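Local coordinates for Exo-poly-alpha-D-galacturonosidase (Thermotoga maritima, PDB 3JUR), which probably hydrolyses polygalacturonan, the backbone of pectin, as a member of glycoside hydrolase family 28, and assembles as a tetramer, at residues D[386-389]-D[390-393]. Numbering follows the deposited sequence.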
loop_
_atom_site.group_PDB
_atom_site.type_symbol
_atom_site.label_atom_id
_atom_site.label_comp_id
_atom_site.label_asym_id
_atom_site.label_seq_id
_atom_site.Cartn_x
_atom_site.Cartn_y
_atom_site.Cartn_z
ATOM N N GLY D 386 9.101 -13.029 9.274
ATOM C CA GLY D 386 10.499 -13.220 8.883
ATOM C C GLY D 386 11.428 -12.058 9.190
ATOM O O GLY D 386 11.005 -10.909 9.281
ATOM N N LYS D 387 12.707 -12.376 9.357
ATOM C CA LYS D 387 13.757 -11.359 9.372
ATOM C C LYS D 387 13.930 -10.810 7.959
ATOM O O LYS D 387 14.166 -9.613 7.787
ATOM C CB LYS D 387 15.075 -11.940 9.911
ATOM C CG LYS D 387 15.033 -12.207 11.406
ATOM C CD LYS D 387 16.035 -13.262 11.868
ATOM C CE LYS D 387 15.736 -13.657 13.319
ATOM N NZ LYS D 387 16.676 -14.690 13.850
ATOM N N TYR D 388 13.800 -11.697 6.967
ATOM C CA TYR D 388 13.884 -11.347 5.543
ATOM C C TYR D 388 12.722 -11.931 4.749
ATOM O O TYR D 388 12.339 -13.083 4.959
ATOM C CB TYR D 388 15.175 -11.890 4.929
ATOM C CG TYR D 388 16.437 -11.307 5.515
ATOM C CD1 TYR D 388 17.115 -10.274 4.865
ATOM C CD2 TYR D 388 16.952 -11.790 6.723
ATOM C CE1 TYR D 388 18.281 -9.739 5.404
ATOM C CE2 TYR D 388 18.120 -11.265 7.273
ATOM C CZ TYR D 388 18.777 -10.243 6.608
ATOM O OH TYR D 388 19.920 -9.727 7.158
ATOM N N ALA D 389 12.160 -11.145 3.839
ATOM C CA ALA D 389 11.238 -11.707 2.855
ATOM C C ALA D 389 12.065 -12.369 1.756
ATOM O O ALA D 389 11.870 -13.547 1.439
ATOM C CB ALA D 389 10.315 -10.613 2.271
ATOM N N VAL D 390 12.992 -11.607 1.184
ATOM C CA VAL D 390 13.854 -12.099 0.106
ATOM C C VAL D 390 15.327 -11.794 0.426
ATOM O O VAL D 390 15.719 -10.630 0.579
ATOM C CB VAL D 390 13.481 -11.485 -1.263
ATOM C CG1 VAL D 390 14.377 -12.039 -2.367
ATOM C CG2 VAL D 390 12.018 -11.735 -1.607
ATOM N N ARG D 391 16.125 -12.852 0.543
ATOM C CA ARG D 391 17.552 -12.737 0.784
ATOM C C ARG D 391 18.292 -13.562 -0.271
ATOM O O ARG D 391 18.234 -14.796 -0.258
ATOM C CB ARG D 391 17.880 -13.220 2.197
ATOM C CG ARG D 391 19.323 -12.993 2.635
ATOM C CD ARG D 391 19.550 -13.578 4.020
ATOM N NE ARG D 391 20.924 -13.396 4.467
ATOM C CZ ARG D 391 21.390 -13.743 5.666
ATOM N NH1 ARG D 391 20.602 -14.318 6.572
ATOM N NH2 ARG D 391 22.664 -13.517 5.957
ATOM N N ILE D 392 18.949 -12.871 -1.207
ATOM C CA ILE D 392 19.599 -13.535 -2.346
ATOM C C ILE D 392 21.051 -13.091 -2.434
ATOM O O ILE D 392 21.338 -11.911 -2.623
ATOM C CB ILE D 392 18.851 -13.271 -3.693
ATOM C CG1 ILE D 392 17.450 -13.886 -3.647
ATOM C CG2 ILE D 392 19.665 -13.822 -4.900
ATOM C CD1 ILE D 392 16.508 -13.395 -4.746
ATOM N N GLU D 393 21.963 -14.041 -2.258
ATOM C CA GLU D 393 23.387 -13.723 -2.263
ATOM C C GLU D 393 24.195 -14.617 -3.205
ATOM O O GLU D 393 24.378 -15.825 -2.960
ATOM C CB GLU D 393 23.941 -13.735 -0.831
ATOM C CG GLU D 393 23.364 -12.598 0.011
ATOM C CD GLU D 393 23.566 -12.764 1.510
ATOM O OE1 GLU D 393 24.358 -11.977 2.082
ATOM O OE2 GLU D 393 22.937 -13.659 2.119
#
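One face of the Tyr388 ring is overlaid by the aliphatic part of Arg391: CD of Arg391 stands 4.0 Å from the centroid of the Tyr388 ring, almost on its normal, in a CH-pi contact. Further out, the guanidinium takes an off-centre cation-pi position, its plane tilted 23° from that of the ring, with NH1 of Arg391 4.0 Å from CE2 of Tyr388. CZ of Tyr388 lies over one guanidinium face, offset toward its rim, so the two planes overlap only in part. Toward the base, CB of Arg391 lies 4.0 Å from CD1 of Tyr388. With CG anti to the backbone N (chi1 -173°) and the chain extended from CG to NE, Arg391 passes slantwise over the ring, which sets CD above its centre and carries the guanidinium beyond. Both residues belong to the right-handed parallel beta-helix of family 28, where the chain turns a corner at Ala389. That turn brings two outward-pointing side chains three residues apart onto the same surface, while small Ala389 and branched Val390 are buried, Val390 packing on Ile405. On the far side of Arg391, NE forms a salt bridge to OE2 of Glu393 at 3.1 Å, a bent bond (137°) meeting the carboxylate from above its plane. NH1 pairs with Glu354 of the preceding coil, and an alanine in place of Arg391 would probably leave both glutamates without this cationic mate and take away the cover that Arg391 gives one face of Tyr388. The other neighbours of the tyrosine include Ile415 and Leu418 of the next coil, apolar company that suits a broad aromatic side chain.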